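PDB 5FRW: positive phenol-degradative gene regulator from Ralstonia sp. E2, which probably activates transcription of phenol-degradation genes as an ATP- and DNA-binding regulator, this chain being its phenol-binding N-terminal part. Local coordinates for residues A[109-114]-A[129-134]. Numbering follows the deposited sequence.
Sequences RVTPLT and LWEDSF. With IPH (phenol), chain C.
V110 and W130 sit opposite each other as a non-hydrogen-bonded antiparallel pair, and their side chains run together off one face of the sheet to meet a bound phenol. W130 shows how a single residue can serve strand and pocket at once. Its CB leaves that face with CG beside the backbone N (chi1 -85°), which carries the indole along V110. At the pyrrole edge CD1 meets V110 CG1 at 3.8 Å, with the methyl in the ring plane. One atom further, NE1 gives its hydrogen to phenol O1 (3.0 Å, 151° at the hydrogen), while CE2 and CZ2 also come near that oxygen. The indole packs as well on Q154 and I155 of helix 152-166 and on I187 of strand 185-191. V110 CG2 lies 3.3 Å from O1, and H102 ND1 is a second hydrogen-bonding partner of the ligand. The strands belong to the beta hairpin 109-118/123-131 at one side of a four-stranded antiparallel sheet. W130 also touches C185 of the next strand and lies close to E174, both zinc ligands, so the indole stands between the phenol and the metal site. Either side of the V110-W130 pair the backbone closes with two hydrogen-bonded pairs: T111 with L129, and R109 with E131, where R109 N and O both bond to E131. Their side chains take the other face. There T111 CB rests against L129 CD2 at 4.0 Å, and L113 CD1, from the classic bulge that L113 and T114 form opposite E127, crosses L129 at an angle, touching its N and CB. R109 and E131 run side by side without a salt bridge; NH1 instead bonds K28 O of the second subunit. A water donates to R109 O at 2.9 Å.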
loop_
_atom_site.group_PDB
_atom_site.type_symbol
_atom_site.label_atom_id
_atom_site.label_comp_id
_atom_site.label_asym_id
_atom_site.label_seq_id
_atom_site.Cartn_x
_atom_site.Cartn_y
_atom_site.Cartn_z
ATOM N N ARG A 109 14.794 3.403 4.727
ATOM C CA ARG A 109 15.956 2.806 5.381
ATOM C C ARG A 109 16.185 3.499 6.707
ATOM O O ARG A 109 16.497 4.694 6.742
ATOM C CB ARG A 109 17.208 2.929 4.509
ATOM C CG ARG A 109 18.515 2.617 5.232
ATOM C CD ARG A 109 18.729 1.120 5.350
ATOM N NE ARG A 109 19.911 0.772 6.133
ATOM C CZ ARG A 109 21.144 0.699 5.639
ATOM N NH1 ARG A 109 21.366 0.972 4.363
ATOM N NH2 ARG A 109 22.155 0.363 6.422
ATOM N N VAL A 110 16.024 2.758 7.798
ATOM C CA VAL A 110 16.091 3.357 9.127
ATOM C C VAL A 110 17.391 3.029 9.836
ATOM O O VAL A 110 17.808 1.875 9.885
ATOM C CB VAL A 110 14.914 2.901 10.026
ATOM C CG1 VAL A 110 14.790 3.818 11.239
ATOM C CG2 VAL A 110 13.611 2.914 9.252
ATOM N N THR A 111 18.025 4.060 10.386
ATOM C CA THR A 111 19.213 3.895 11.223
ATOM C C THR A 111 19.024 4.544 12.578
ATOM O O THR A 111 18.908 5.759 12.666
ATOM C CB THR A 111 20.461 4.517 10.582
ATOM O OG1 THR A 111 20.639 3.989 9.261
ATOM C CG2 THR A 111 21.693 4.235 11.435
ATOM N N PRO A 112 18.990 3.742 13.644
ATOM C CA PRO A 112 18.880 4.365 14.962
ATOM C C PRO A 112 20.100 5.237 15.233
ATOM O O PRO A 112 21.222 4.766 15.059
ATOM C CB PRO A 112 18.831 3.171 15.915
ATOM C CG PRO A 112 18.399 2.024 15.068
ATOM C CD PRO A 112 19.004 2.274 13.726
ATOM N N LEU A 113 19.897 6.484 15.632
ATOM C CA LEU A 113 21.026 7.363 15.936
ATOM C C LEU A 113 21.429 7.249 17.410
ATOM O O LEU A 113 22.564 6.913 17.723
ATOM C CB LEU A 113 20.684 8.800 15.567
ATOM C CG LEU A 113 20.718 9.009 14.059
ATOM C CD1 LEU A 113 20.051 10.330 13.668
ATOM C CD2 LEU A 113 22.158 8.933 13.576
ATOM N N THR A 114 20.504 7.521 18.316
ATOM C CA THR A 114 20.678 7.042 19.679
ATOM C C THR A 114 19.323 6.805 20.329
ATOM O O THR A 114 18.361 7.541 20.105
ATOM C CB THR A 114 21.522 8.000 20.559
ATOM O OG1 THR A 114 21.888 7.324 21.772
ATOM C CG2 THR A 114 20.755 9.268 20.904
ATOM N N LEU A 129 17.826 8.192 11.865
ATOM C CA LEU A 129 18.031 8.692 10.514
ATOM C C LEU A 129 17.122 7.915 9.555
ATOM O O LEU A 129 16.979 6.695 9.678
ATOM C CB LEU A 129 19.509 8.551 10.131
ATOM C CG LEU A 129 19.956 8.406 8.671
ATOM C CD1 LEU A 129 19.902 9.729 7.943
ATOM C CD2 LEU A 129 21.370 7.837 8.584
ATOM N N TRP A 130 16.484 8.636 8.640
ATOM C CA TRP A 130 15.670 8.049 7.589
ATOM C C TRP A 130 16.289 8.319 6.226
ATOM O O TRP A 130 16.340 9.469 5.790
ATOM C CB TRP A 130 14.265 8.621 7.597
ATOM C CG TRP A 130 13.305 7.962 8.552
ATOM C CD1 TRP A 130 13.494 6.804 9.254
ATOM C CD2 TRP A 130 12.000 8.434 8.901
ATOM N NE1 TRP A 130 12.378 6.523 10.009
ATOM C CE2 TRP A 130 11.447 7.511 9.806
ATOM C CE3 TRP A 130 11.241 9.550 8.529
ATOM C CZ2 TRP A 130 10.169 7.669 10.344
ATOM C CZ3 TRP A 130 9.967 9.703 9.077
ATOM C CH2 TRP A 130 9.448 8.762 9.963
ATOM N N GLU A 131 16.718 7.264 5.541
ATOM C CA GLU A 131 17.281 7.406 4.200
ATOM C C GLU A 131 16.317 6.818 3.180
ATOM O O GLU A 131 15.679 5.791 3.438
ATOM C CB GLU A 131 18.654 6.732 4.111
ATOM C CG GLU A 131 19.698 7.371 5.010
ATOM C CD GLU A 131 20.984 6.571 5.102
ATOM O OE1 GLU A 131 20.999 5.521 5.792
ATOM O OE2 GLU A 131 21.988 7.005 4.491
ATOM N N ASP A 132 16.192 7.498 2.043
ATOM C CA ASP A 132 15.356 7.045 0.926
ATOM C C ASP A 132 13.865 6.876 1.283
ATOM O O ASP A 132 13.223 5.912 0.848
ATOM C CB ASP A 132 15.915 5.732 0.389
ATOM C CG ASP A 132 17.319 5.898 -0.180
ATOM O OD1 ASP A 132 17.583 6.938 -0.830
ATOM O OD2 ASP A 132 18.173 5.016 0.071
ATOM N N SER A 133 13.321 7.812 2.061
ATOM C CA SER A 133 11.902 7.779 2.405
ATOM C C SER A 133 11.075 7.781 1.136
ATOM O O SER A 133 11.207 8.693 0.319
ATOM C CB SER A 133 11.503 8.974 3.273
ATOM O OG SER A 133 12.309 9.060 4.427
ATOM N N PHE A 134 10.214 6.776 0.974
ATOM C CA PHE A 134 9.337 6.754 -0.192
ATOM C C PHE A 134 8.420 7.956 -0.135
ATOM O O PHE A 134 8.003 8.497 -1.153
ATOM C CB PHE A 134 8.505 5.478 -0.255
ATOM C CG PHE A 134 7.126 5.612 0.352
ATOM C CD1 PHE A 134 6.052 6.043 -0.417
ATOM C CD2 PHE A 134 6.902 5.296 1.672
ATOM C CE1 PHE A 134 4.792 6.171 0.127
ATOM C CE2 PHE A 134 5.633 5.420 2.239
ATOM C CZ PHE A 134 4.576 5.851 1.459
HETATM C C1 IPH C . 10.968 3.773 12.609
HETATM C C2 IPH C . 11.662 4.510 13.570
HETATM C C3 IPH C . 11.453 4.258 14.916
HETATM C C4 IPH C . 10.553 3.271 15.290
HETATM C C5 IPH C . 9.863 2.535 14.338
HETATM C C6 IPH C . 10.067 2.788 12.988
HETATM O O1 IPH C . 11.173 4.031 11.244
HETATM O O HOH W 1 19.258 5.252 7.570
#